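Local atomic coordinates of 3-deoxy-D-manno-octulosonate 8-phosphate phosphatase KdsC (Haemophilus influenzae Rd, PDB entry 1K1E), a protein that hydrolyses 3-deoxy-D-manno-octulosonate 8-phosphate to 3-deoxy-D-manno-octulosonate and inorganic phosphate, using magnesium, for lipopolysaccharide biosynthesis. Residues N7-I12 / D49-V54; L42-L47 / G146-M151; G59-I64 / F77-L82; A123-P128 / S140-K145. All coordinates share one frame; numbering follows the deposited sequence.

Interaction 1: residues N7-I12 / D49-V54; sequences NIKFVI and DADIQV
F10 pairs with Q53 and V11 with V54 as two neighbouring parallel strands, 10-14 and 53-58, at the heart of the six-stranded Rossmann-like sheet of this HAD-type phosphatase. The backbone bonds illustrate how a parallel ladder zips up: Q53 reaches back with its N to the O of K9 and forward with its own O to the N of V11, 2.9 Å in each case. Alongside these bonds, CA-H groups of I52, F10 and V54 point at the O of K9, Q53 and V11 respectively.

Apolar contacts follow the alternation of the strands. On one face the CG2 methyls of V11 and I52 meet at 4.0 Å, and L47 and F148 from the covering helices close over V11. On the other face F10 turns the edge of its ring to the chain, CD1 lying 3.3 Å from the O of Q53, while the CB of Q53 packs against the same corner. The amide of Q53 is engaged further off, its NE2 bonded to the O of A95.

The salt bridge lies just before the paired residues, where D51, with positive phi, completes a Schellman motif that ends helix 38-49. K9 folds its chain back through chi2 (-57°) and chi3 (-60°), carrying NZ 2.9 Å from OD1 of D51 and meeting it from above the carboxylate plane. A weak bond from NZ to the O of D51 accompanies it. One water accepts from NZ of K9 and donates to the O of A50, at 2.6 Å.

Interaction 2: residues L42-L47 / G146-M151; sequences LGIKML and GAFREM
The phenyl ring of F148 is sandwiched: CG1 of I44 lies over one face, 3.4 Å from CE2, and CE of M151, from the ring's own helix, covers the opposite face toward the rim. The backbone C of G43 sits near the ring plane at the edge, and CD1 of L47 approaches CZ obliquely at 3.7 Å. The second flat group, the guanidinium of R149, has SD of M46 over one face, 3.8 Å above its plane.

In R149 a bend at chi2 (52°) brings CD to 3.6 Å from the CA of G43, where no side chain stands in the way, and the guanidinium continues alongside L42, whose CB is 3.7 Å from NH1. No hydrogen bond crosses between the segments. The guanidinium's polar partners lie outside them: NE pairs with D153, and NH1 with the O of R39 and with D108 of the second subunit.

The segment axes run in broadly the same direction, at 31° and 8.9 Å at closest approach. F148, L47 and M151 all reach down to V11 of strand 10-14, an arrangement typical of two neighbouring helices covering one face of the α/β core of the HAD fold.

Interaction 3: residues G59-I64 / F77-L82; sequences GRDSPI and FFLGKL. With SO4 (sulfate ion), chain O.
The β-α-β unit of strand 53-58, helix 63-72 and strand 76-79 is joined here at the carboxy-terminal ends of its strands, beside the probable substrate site, where G59 and R60 lie against L79, G80 and K81. Much of the contact is backbone against backbone. The N of G80 makes a weak, bent bond to the O of R60 at 3.4 Å, and two C-H···O contacts run alongside: the CA of G80 to the O of G59, and the CA of G59 to the O of K81 at 3.2 Å. With no side chain on G59, CD2 of L82 can settle 3.7 Å from its CA.

D61 and L79 cross at about a right angle. The carboxylate of D61 rests on the leucine, OD2 lying 3.5 Å from CD1, and is salt-bridged to R66. A water donates both to OD1 of D61 and to the O of L79, bridging the two segments.

The CB of R60 points away from segment 77-82, and the NE of R60 pairs with E31. The N of G59 gives an almost straight bond (170°) to O4 of a sulfate, 2.8 Å away, which K84 also holds through NZ. K84, like R60, probably binds substrate, as in related enzymes. The sulfate, probably from the crystallisation liquor, is consistent with a phosphate site of the kind HAD phosphatases build at the carboxy-terminal ends of their parallel strands.

Interaction 4: residues A123-P128 / S140-K145; sequences AVADAP and STHGGK
D126 can be traced outward against H142 and G143. Its CB stands over the centre of the H142 imidazole, 4.0 Å from the centroid, as a CH-pi contact. Torsion chi1 (51°) places CG between the backbone N and the carbonyl carbon, and the carboxylate lies almost parallel to the ring, 5° between the planes, with CG 3.9 Å from CB of H142. Beyond it the two oxygens part company. OD2 accepts the N-H of G143 on its syn side, though well out of the carboxylate plane, in a nearly straight bond of 2.8 Å (174°), whereas OD1 takes a water that also donates to the O of G143.

These are loops at the carboxy-terminal ends of adjacent parallel strands, 120-123 and 137-138, in the HAD core; a type I turn from V124 to A127 faces a type II turn from H142 to K145. The first turn is tied in at A125, whose N reaches the O of T141 at 3.0 Å from above the carbonyl plane, and whose CB touches CD2 of H142 at 3.5 Å. V124 directs its CB toward the other loop, 3.6 Å from the N of G143, and its side chain also touches D107, a ligand of the bound cobalt.

In the fold
The chemistry of the four contacts differs with their place in the fold. Interactions 1 and 2 form the core and touch directly, and I52 N probably bonds to L47 O where helix 38-49 gives way to strand 53-58. The first is mainly strand pairing, the second side-chain packing without a cross-segment hydrogen bond. Interaction 4, partly buried, joins the same helix 147-158 through E150, which probably bonds T141 and S140; it relies on turns and a carboxylate. Interaction 3 lies at the surface, about 20 Å from interaction 2 between centres. It shares the sheet with interaction 1 because strand 76-79 neighbours 53-58; its contacts are weak backbone ones beside a bound anion.

Interaction 1: residues N7-I12 / D49-V54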
loop_
_atom_site.group_PDB
_atom_site.type_symbol
_atom_site.label_atom_id
_atom_site.label_comp_id
_atom_site.label_asym_id
_atom_site.label_seq_id
_atom_site.Cartn_x
_atom_site.Cartn_y
_atom_site.Cartn_z
ATOM N N ASN A 7 9.977 14.537 -30.248
ATOM C CA ASN A 7 11.208 13.946 -30.756
ATOM C C ASN A 7 11.714 12.807 -29.881
ATOM O O ASN A 7 12.783 12.266 -30.163
ATOM C CB ASN A 7 12.300 15.022 -30.880
ATOM C CG ASN A 7 11.967 16.094 -31.946
ATOM O OD1 ASN A 7 11.423 15.781 -33.009
ATOM N ND2 ASN A 7 12.306 17.335 -31.667
ATOM N N ILE A 8 10.978 12.426 -28.825
ATOM C CA ILE A 8 11.526 11.371 -27.983
ATOM C C ILE A 8 11.529 10.032 -28.675
ATOM O O ILE A 8 10.497 9.610 -29.209
ATOM C CB ILE A 8 10.733 11.257 -26.633
ATOM C CG1 ILE A 8 10.910 12.610 -25.884
ATOM C CG2 ILE A 8 11.253 10.059 -25.805
ATOM C CD1 ILE A 8 10.142 12.766 -24.579
ATOM N N LYS A 9 12.695 9.390 -28.657
ATOM C CA LYS A 9 12.912 8.082 -29.234
ATOM C C LYS A 9 13.346 7.070 -28.188
ATOM O O LYS A 9 13.367 5.874 -28.473
ATOM C CB LYS A 9 13.993 8.123 -30.343
ATOM C CG LYS A 9 13.556 8.971 -31.535
ATOM C CD LYS A 9 12.242 8.501 -32.149
ATOM C CE LYS A 9 12.318 7.060 -32.670
ATOM N NZ LYS A 9 11.108 6.801 -33.393
ATOM N N PHE A 10 13.648 7.534 -26.982
ATOM C CA PHE A 10 14.155 6.685 -25.913
ATOM C C PHE A 10 13.711 7.233 -24.567
ATOM O O PHE A 10 13.781 8.416 -24.305
ATOM C CB PHE A 10 15.677 6.699 -26.016
ATOM C CG PHE A 10 16.407 5.698 -25.154
ATOM C CD1 PHE A 10 15.910 4.407 -24.899
ATOM C CD2 PHE A 10 17.678 6.055 -24.649
ATOM C CE1 PHE A 10 16.672 3.471 -24.134
ATOM C CE2 PHE A 10 18.444 5.147 -23.893
ATOM C CZ PHE A 10 17.955 3.872 -23.628
ATOM N N VAL A 11 13.290 6.333 -23.719
ATOM C CA VAL A 11 12.855 6.685 -22.361
ATOM C C VAL A 11 13.673 5.822 -21.437
ATOM O O VAL A 11 13.721 4.591 -21.592
ATOM C CB VAL A 11 11.409 6.343 -22.169
ATOM C CG1 VAL A 11 11.017 6.448 -20.644
ATOM C CG2 VAL A 11 10.588 7.270 -23.000
ATOM N N ILE A 12 14.396 6.460 -20.529
ATOM C CA ILE A 12 15.174 5.742 -19.499
ATOM C C ILE A 12 14.411 5.975 -18.170
ATOM O O ILE A 12 14.099 7.154 -17.798
ATOM C CB ILE A 12 16.581 6.368 -19.333
ATOM C CG1 ILE A 12 17.408 6.158 -20.592
ATOM C CG2 ILE A 12 17.320 5.731 -18.129
ATOM C CD1 ILE A 12 18.643 7.035 -20.544
ATOM N N ASP A 49 6.288 -0.426 -28.936
ATOM C CA ASP A 49 5.462 -0.654 -30.132
ATOM C C ASP A 49 5.436 0.588 -31.060
ATOM O O ASP A 49 5.340 0.443 -32.284
ATOM C CB ASP A 49 4.053 -1.057 -29.699
ATOM C CG ASP A 49 3.066 -1.215 -30.868
ATOM O OD1 ASP A 49 2.178 -0.335 -31.075
ATOM O OD2 ASP A 49 3.177 -2.235 -31.585
ATOM N N ALA A 50 5.553 1.777 -30.465
ATOM C CA ALA A 50 5.513 3.033 -31.184
ATOM C C ALA A 50 6.933 3.509 -31.542
ATOM O O ALA A 50 7.143 4.715 -31.774
ATOM C CB ALA A 50 4.806 4.088 -30.341
ATOM N N ASP A 51 7.874 2.561 -31.547
ATOM C CA ASP A 51 9.280 2.764 -31.900
ATOM C C ASP A 51 10.027 3.637 -30.909
ATOM O O ASP A 51 10.916 4.357 -31.304
ATOM C CB ASP A 51 9.396 3.398 -33.291
ATOM C CG ASP A 51 10.783 3.235 -33.892
ATOM O OD1 ASP A 51 11.237 4.174 -34.599
ATOM O OD2 ASP A 51 11.424 2.172 -33.673
ATOM N N ILE A 52 9.635 3.607 -29.645
ATOM C CA ILE A 52 10.384 4.378 -28.654
ATOM C C ILE A 52 10.982 3.362 -27.702
ATOM O O ILE A 52 10.248 2.656 -26.976
ATOM C CB ILE A 52 9.441 5.291 -27.923
ATOM C CG1 ILE A 52 8.868 6.330 -28.903
ATOM C CG2 ILE A 52 10.197 5.876 -26.711
ATOM C CD1 ILE A 52 7.752 7.155 -28.248
ATOM N N GLN A 53 12.307 3.246 -27.672
ATOM C CA GLN A 53 12.844 2.216 -26.806
ATOM C C GLN A 53 12.724 2.586 -25.336
ATOM O O GLN A 53 12.622 3.783 -24.997
ATOM C CB GLN A 53 14.293 2.004 -27.155
ATOM C CG GLN A 53 14.463 1.611 -28.635
ATOM C CD GLN A 53 15.958 1.587 -29.007
ATOM O OE1 GLN A 53 16.705 0.730 -28.542
ATOM N NE2 GLN A 53 16.381 2.556 -29.787
ATOM N N VAL A 54 12.782 1.583 -24.481
ATOM C CA VAL A 54 12.737 1.854 -23.046
ATOM C C VAL A 54 13.942 1.190 -22.359
ATOM O O VAL A 54 14.293 0.062 -22.662
ATOM C CB VAL A 54 11.431 1.362 -22.430
ATOM C CG1 VAL A 54 11.474 1.551 -20.923
ATOM C CG2 VAL A 54 10.209 2.095 -23.135
HETATM O O HOH W 1 14.110 4.322 -30.642
HETATM O O HOH W 2 8.426 7.004 -32.128
#

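Interaction 2: residues L42-L47 / G146-M151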
loop_
_atom_site.group_PDB
_atom_site.type_symbol
_atom_site.label_atom_id
_atom_site.label_comp_id
_atom_site.label_asym_id
_atom_site.label_seq_id
_atom_site.Cartn_x
_atom_site.Cartn_y
_atom_site.Cartn_z
ATOM N N LEU A 42 2.077 -1.707 -19.266
ATOM C CA LEU A 42 1.449 -1.540 -20.563
ATOM C C LEU A 42 1.980 -0.279 -21.287
ATOM O O LEU A 42 2.131 -0.271 -22.504
ATOM C CB LEU A 42 -0.069 -1.443 -20.417
ATOM C CG LEU A 42 -0.829 -1.277 -21.721
ATOM C CD1 LEU A 42 -0.484 -2.492 -22.592
ATOM C CD2 LEU A 42 -2.307 -1.180 -21.493
ATOM N N GLY A 43 2.271 0.777 -20.528
ATOM C CA GLY A 43 2.811 1.983 -21.134
ATOM C C GLY A 43 4.167 1.670 -21.780
ATOM O O GLY A 43 4.522 2.234 -22.855
ATOM N N ILE A 44 4.966 0.847 -21.098
ATOM C CA ILE A 44 6.284 0.476 -21.586
ATOM C C ILE A 44 6.113 -0.260 -22.906
ATOM O O ILE A 44 6.814 0.047 -23.875
ATOM C CB ILE A 44 6.976 -0.396 -20.530
ATOM C CG1 ILE A 44 7.564 0.518 -19.440
ATOM C CG2 ILE A 44 8.090 -1.208 -21.124
ATOM C CD1 ILE A 44 7.876 -0.256 -18.137
ATOM N N LYS A 45 5.162 -1.197 -22.972
ATOM C CA LYS A 45 4.980 -1.935 -24.233
ATOM C C LYS A 45 4.492 -0.987 -25.333
ATOM O O LYS A 45 4.833 -1.173 -26.506
ATOM C CB LYS A 45 3.938 -3.062 -24.112
ATOM C CG LYS A 45 4.206 -4.039 -22.973
ATOM C CD LYS A 45 5.632 -4.601 -23.074
ATOM C CE LYS A 45 5.875 -5.409 -24.373
ATOM N NZ LYS A 45 7.340 -5.748 -24.543
ATOM N N MET A 46 3.623 -0.032 -24.952
ATOM C CA MET A 46 3.089 0.894 -25.944
ATOM C C MET A 46 4.228 1.686 -26.516
ATOM O O MET A 46 4.282 1.949 -27.704
ATOM C CB MET A 46 2.029 1.803 -25.302
ATOM C CG MET A 46 0.763 1.068 -25.072
ATOM S SD MET A 46 -0.359 2.001 -24.071
ATOM C CE MET A 46 -2.006 1.101 -24.485
ATOM N N LEU A 47 5.160 2.089 -25.662
ATOM C CA LEU A 47 6.262 2.841 -26.190
ATOM C C LEU A 47 7.080 2.070 -27.199
ATOM O O LEU A 47 7.329 2.556 -28.295
ATOM C CB LEU A 47 7.219 3.334 -25.082
ATOM C CG LEU A 47 6.661 4.400 -24.099
ATOM C CD1 LEU A 47 7.716 4.787 -23.052
ATOM C CD2 LEU A 47 6.265 5.692 -24.877
ATOM N N GLY A 146 1.535 4.396 -11.380
ATOM C CA GLY A 146 1.275 4.700 -12.789
ATOM C C GLY A 146 1.905 5.985 -13.298
ATOM O O GLY A 146 1.418 6.573 -14.275
ATOM N N ALA A 147 2.925 6.494 -12.596
ATOM C CA ALA A 147 3.540 7.733 -13.048
ATOM C C ALA A 147 4.258 7.504 -14.402
ATOM O O ALA A 147 4.358 8.391 -15.213
ATOM C CB ALA A 147 4.513 8.188 -12.025
ATOM N N PHE A 148 4.813 6.315 -14.582
ATOM C CA PHE A 148 5.449 6.015 -15.848
ATOM C C PHE A 148 4.424 6.091 -16.958
ATOM O O PHE A 148 4.634 6.706 -18.045
ATOM C CB PHE A 148 6.102 4.634 -15.808
ATOM C CG PHE A 148 6.865 4.342 -17.057
ATOM C CD1 PHE A 148 8.246 4.493 -17.075
ATOM C CD2 PHE A 148 6.190 4.020 -18.246
ATOM C CE1 PHE A 148 9.000 4.335 -18.302
ATOM C CE2 PHE A 148 6.944 3.859 -19.456
ATOM C CZ PHE A 148 8.361 4.024 -19.460
ATOM N N ARG A 149 3.288 5.465 -16.714
ATOM C CA ARG A 149 2.184 5.456 -17.693
ATOM C C ARG A 149 1.683 6.870 -17.990
ATOM O O ARG A 149 1.353 7.190 -19.116
ATOM C CB ARG A 149 1.032 4.621 -17.153
ATOM C CG ARG A 149 -0.118 4.471 -18.132
ATOM C CD ARG A 149 0.269 3.980 -19.507
ATOM N NE ARG A 149 -0.941 3.855 -20.349
ATOM C CZ ARG A 149 -1.761 2.827 -20.297
ATOM N NH1 ARG A 149 -1.524 1.815 -19.464
ATOM N NH2 ARG A 149 -2.828 2.823 -21.062
ATOM N N GLU A 150 1.629 7.729 -16.966
ATOM C CA GLU A 150 1.228 9.142 -17.194
ATOM C C GLU A 150 2.155 9.798 -18.250
ATOM O O GLU A 150 1.705 10.447 -19.204
ATOM C CB GLU A 150 1.315 9.927 -15.884
ATOM C CG GLU A 150 0.883 11.369 -16.048
ATOM C CD GLU A 150 0.862 12.097 -14.701
ATOM O OE1 GLU A 150 0.716 13.274 -14.740
ATOM O OE2 GLU A 150 1.037 11.460 -13.629
ATOM N N MET A 151 3.457 9.582 -18.060
ATOM C CA MET A 151 4.474 10.055 -18.948
ATOM C C MET A 151 4.364 9.376 -20.319
ATOM O O MET A 151 4.352 10.051 -21.357
ATOM C CB MET A 151 5.876 9.791 -18.342
ATOM C CG MET A 151 7.034 10.256 -19.299
ATOM S SD MET A 151 8.583 9.533 -18.694
ATOM C CE MET A 151 8.261 7.652 -18.722
#

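Interaction 3: residues G59-I64 / F77-L82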
loop_
_atom_site.group_PDB
_atom_site.type_symbol
_atom_site.label_atom_id
_atom_site.label_comp_id
_atom_site.label_asym_id
_atom_site.label_seq_id
_atom_site.Cartn_x
_atom_site.Cartn_y
_atom_site.Cartn_z
ATOM N N GLY A 59 20.412 1.757 -9.249
ATOM C CA GLY A 59 21.652 1.606 -8.512
ATOM C C GLY A 59 21.723 0.234 -7.834
ATOM O O GLY A 59 22.715 -0.112 -7.173
ATOM N N ARG A 60 20.693 -0.583 -8.029
ATOM C CA ARG A 60 20.618 -1.895 -7.403
ATOM C C ARG A 60 20.400 -2.927 -8.502
ATOM O O ARG A 60 19.865 -2.615 -9.553
ATOM C CB ARG A 60 19.430 -1.925 -6.385
ATOM C CG ARG A 60 19.645 -1.063 -5.101
ATOM C CD ARG A 60 18.388 -0.951 -4.177
ATOM N NE ARG A 60 18.156 -2.182 -3.408
ATOM C CZ ARG A 60 18.641 -2.415 -2.179
ATOM N NH1 ARG A 60 19.386 -1.470 -1.576
ATOM N NH2 ARG A 60 18.413 -3.590 -1.556
ATOM N N ASP A 61 20.861 -4.142 -8.277
ATOM C CA ASP A 61 20.674 -5.229 -9.245
ATOM C C ASP A 61 20.052 -6.394 -8.479
ATOM O O ASP A 61 20.484 -6.692 -7.391
ATOM C CB ASP A 61 22.046 -5.667 -9.780
ATOM C CG ASP A 61 21.952 -6.572 -11.024
ATOM O OD1 ASP A 61 23.010 -6.857 -11.656
ATOM O OD2 ASP A 61 20.840 -6.998 -11.403
ATOM N N SER A 62 19.011 -7.023 -9.009
ATOM C CA SER A 62 18.470 -8.180 -8.322
ATOM C C SER A 62 17.838 -9.059 -9.357
ATOM O O SER A 62 17.449 -8.620 -10.421
ATOM C CB SER A 62 17.431 -7.807 -7.269
ATOM O OG SER A 62 16.170 -7.625 -7.862
ATOM N N PRO A 63 17.719 -10.346 -9.042
ATOM C CA PRO A 63 17.117 -11.248 -9.998
ATOM C C PRO A 63 15.613 -10.944 -10.060
ATOM O O PRO A 63 14.951 -11.298 -11.039
ATOM C CB PRO A 63 17.506 -12.636 -9.431
ATOM C CG PRO A 63 17.677 -12.393 -8.010
ATOM C CD PRO A 63 18.329 -11.078 -7.914
ATOM N N ILE A 64 15.083 -10.252 -9.048
ATOM C CA ILE A 64 13.652 -9.846 -9.110
ATOM C C ILE A 64 13.510 -8.779 -10.200
ATOM O O ILE A 64 12.670 -8.856 -11.069
ATOM C CB ILE A 64 13.143 -9.258 -7.779
ATOM C CG1 ILE A 64 13.327 -10.280 -6.663
ATOM C CG2 ILE A 64 11.650 -8.903 -7.958
ATOM C CD1 ILE A 64 12.988 -9.793 -5.241
ATOM N N PHE A 77 19.441 -2.014 -20.166
ATOM C CA PHE A 77 19.367 -1.676 -18.758
ATOM C C PHE A 77 20.776 -1.555 -18.227
ATOM O O PHE A 77 21.709 -2.136 -18.757
ATOM C CB PHE A 77 18.644 -2.773 -17.953
ATOM C CG PHE A 77 19.118 -4.132 -18.257
ATOM C CD1 PHE A 77 20.164 -4.687 -17.548
ATOM C CD2 PHE A 77 18.456 -4.885 -19.212
ATOM C CE1 PHE A 77 20.545 -6.014 -17.771
ATOM C CE2 PHE A 77 18.835 -6.226 -19.449
ATOM C CZ PHE A 77 19.881 -6.765 -18.712
ATOM N N PHE A 78 20.899 -0.831 -17.135
ATOM C CA PHE A 78 22.166 -0.642 -16.455
ATOM C C PHE A 78 21.740 -0.708 -14.981
ATOM O O PHE A 78 21.072 0.200 -14.400
ATOM C CB PHE A 78 22.729 0.721 -16.826
ATOM C CG PHE A 78 24.208 0.774 -16.826
ATOM C CD1 PHE A 78 24.878 1.407 -17.856
ATOM C CD2 PHE A 78 24.936 0.195 -15.795
ATOM C CE1 PHE A 78 26.302 1.470 -17.869
ATOM C CE2 PHE A 78 26.376 0.245 -15.798
ATOM C CZ PHE A 78 27.039 0.889 -16.843
ATOM N N LEU A 79 22.151 -1.801 -14.367
ATOM C CA LEU A 79 21.792 -2.133 -12.978
ATOM C C LEU A 79 23.030 -2.184 -12.104
ATOM O O LEU A 79 24.129 -2.536 -12.570
ATOM C CB LEU A 79 21.041 -3.484 -12.941
ATOM C CG LEU A 79 19.856 -3.636 -13.942
ATOM C CD1 LEU A 79 19.161 -4.985 -13.784
ATOM C CD2 LEU A 79 18.805 -2.528 -13.700
ATOM N N GLY A 80 22.852 -1.769 -10.856
ATOM C CA GLY A 80 23.941 -1.764 -9.901
ATOM C C GLY A 80 24.804 -0.524 -9.928
ATOM O O GLY A 80 25.701 -0.384 -9.094
ATOM N N LYS A 81 24.546 0.375 -10.873
ATOM C CA LYS A 81 25.352 1.608 -10.998
ATOM C C LYS A 81 24.751 2.778 -10.268
ATOM O O LYS A 81 23.614 3.170 -10.532
ATOM C CB LYS A 81 25.555 2.001 -12.466
ATOM C CG LYS A 81 26.751 2.916 -12.584
ATOM C CD LYS A 81 27.251 3.056 -13.973
ATOM C CE LYS A 81 28.660 3.608 -13.881
ATOM N NZ LYS A 81 29.371 3.605 -15.184
ATOM N N LEU A 82 25.523 3.372 -9.374
ATOM C CA LEU A 82 24.989 4.494 -8.607
ATOM C C LEU A 82 25.266 5.842 -9.221
ATOM O O LEU A 82 24.665 6.847 -8.835
ATOM C CB LEU A 82 25.516 4.463 -7.168
ATOM C CG LEU A 82 24.660 3.626 -6.217
ATOM C CD1 LEU A 82 25.186 3.711 -4.773
ATOM C CD2 LEU A 82 23.234 4.167 -6.280
HETATM S S SO4 O . 18.919 4.405 -7.180
HETATM O O1 SO4 O . 18.778 5.775 -7.681
HETATM O O2 SO4 O . 18.049 4.293 -5.973
HETATM O O3 SO4 O . 20.295 4.123 -6.805
HETATM O O4 SO4 O . 18.491 3.537 -8.307
HETATM O O HOH W 3 24.725 -4.929 -13.360
#

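Interaction 4: residues A123-P128 / S140-K145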
loop_
_atom_site.group_PDB
_atom_site.type_symbol
_atom_site.label_atom_id
_atom_site.label_comp_id
_atom_site.label_asym_id
_atom_site.label_seq_id
_atom_site.Cartn_x
_atom_site.Cartn_y
_atom_site.Cartn_z
ATOM N N ALA A 123 9.499 14.116 -13.156
ATOM C CA ALA A 123 9.613 13.680 -11.763
ATOM C C ALA A 123 8.254 13.181 -11.369
ATOM O O ALA A 123 7.237 13.769 -11.784
ATOM C CB ALA A 123 10.036 14.879 -10.840
ATOM N N VAL A 124 8.229 12.105 -10.589
ATOM C CA VAL A 124 6.977 11.570 -10.032
ATOM C C VAL A 124 6.430 12.558 -9.015
ATOM O O VAL A 124 7.175 13.388 -8.454
ATOM C CB VAL A 124 7.180 10.166 -9.369
ATOM C CG1 VAL A 124 7.605 9.173 -10.442
ATOM C CG2 VAL A 124 8.254 10.228 -8.252
ATOM N N ALA A 125 5.127 12.483 -8.801
ATOM C CA ALA A 125 4.460 13.448 -7.896
ATOM C C ALA A 125 4.951 13.543 -6.463
ATOM O O ALA A 125 4.738 14.563 -5.795
ATOM C CB ALA A 125 2.985 13.171 -7.892
ATOM N N ASP A 126 5.490 12.467 -5.935
ATOM C CA ASP A 126 5.912 12.477 -4.535
ATOM C C ASP A 126 7.394 12.676 -4.401
ATOM O O ASP A 126 7.948 12.532 -3.315
ATOM C CB ASP A 126 5.480 11.206 -3.770
ATOM C CG ASP A 126 5.865 9.913 -4.487
ATOM O OD1 ASP A 126 6.073 8.925 -3.791
ATOM O OD2 ASP A 126 5.955 9.834 -5.732
ATOM N N ALA A 127 8.037 13.085 -5.499
ATOM C CA ALA A 127 9.453 13.394 -5.437
ATOM C C ALA A 127 9.641 14.687 -4.599
ATOM O O ALA A 127 8.731 15.523 -4.485
ATOM C CB ALA A 127 10.023 13.654 -6.875
ATOM N N PRO A 128 10.830 14.875 -4.011
ATOM C CA PRO A 128 10.973 16.124 -3.238
ATOM C C PRO A 128 11.087 17.314 -4.090
ATOM O O PRO A 128 11.403 17.238 -5.288
ATOM C CB PRO A 128 12.245 15.914 -2.419
ATOM C CG PRO A 128 13.046 14.917 -3.283
ATOM C CD PRO A 128 11.990 13.992 -3.849
ATOM N N SER A 140 1.552 14.242 -12.202
ATOM C CA SER A 140 0.552 14.303 -11.132
ATOM C C SER A 140 0.423 13.003 -10.354
ATOM O O SER A 140 -0.157 13.003 -9.274
ATOM C CB SER A 140 -0.820 14.718 -11.718
ATOM O OG SER A 140 -1.455 13.666 -12.457
ATOM N N THR A 141 0.927 11.899 -10.922
ATOM C CA THR A 141 0.828 10.573 -10.279
ATOM C C THR A 141 2.030 10.178 -9.417
ATOM O O THR A 141 3.174 10.433 -9.787
ATOM C CB THR A 141 0.625 9.507 -11.330
ATOM O OG1 THR A 141 -0.444 9.894 -12.198
ATOM C CG2 THR A 141 0.319 8.223 -10.645
ATOM N N HIS A 142 1.778 9.617 -8.228
ATOM C CA HIS A 142 2.885 9.184 -7.369
ATOM C C HIS A 142 3.652 8.038 -7.938
ATOM O O HIS A 142 3.094 7.223 -8.693
ATOM C CB HIS A 142 2.412 8.739 -6.000
ATOM C CG HIS A 142 1.951 9.875 -5.129
ATOM N ND1 HIS A 142 1.870 9.783 -3.753
ATOM C CD2 HIS A 142 1.549 11.122 -5.446
ATOM C CE1 HIS A 142 1.432 10.932 -3.262
ATOM N NE2 HIS A 142 1.228 11.763 -4.273
ATOM N N GLY A 143 4.930 7.940 -7.560
ATOM C CA GLY A 143 5.705 6.833 -8.038
ATOM C C GLY A 143 5.040 5.481 -7.685
ATOM O O GLY A 143 4.439 5.294 -6.608
ATOM N N GLY A 144 5.192 4.517 -8.572
ATOM C CA GLY A 144 4.591 3.194 -8.366
ATOM C C GLY A 144 3.080 3.090 -8.532
ATOM O O GLY A 144 2.491 1.980 -8.402
ATOM N N LYS A 145 2.440 4.235 -8.829
ATOM C CA LYS A 145 1.001 4.254 -9.014
ATOM C C LYS A 145 0.603 4.589 -10.432
ATOM O O LYS A 145 -0.530 5.001 -10.660
ATOM C CB LYS A 145 0.341 5.268 -8.073
ATOM C CG LYS A 145 0.717 5.048 -6.635
ATOM C CD LYS A 145 0.461 3.654 -6.152
ATOM C CE LYS A 145 0.724 3.552 -4.621
ATOM N NZ LYS A 145 0.975 2.125 -4.236
HETATM O O HOH W 4 4.382 6.572 -4.123
#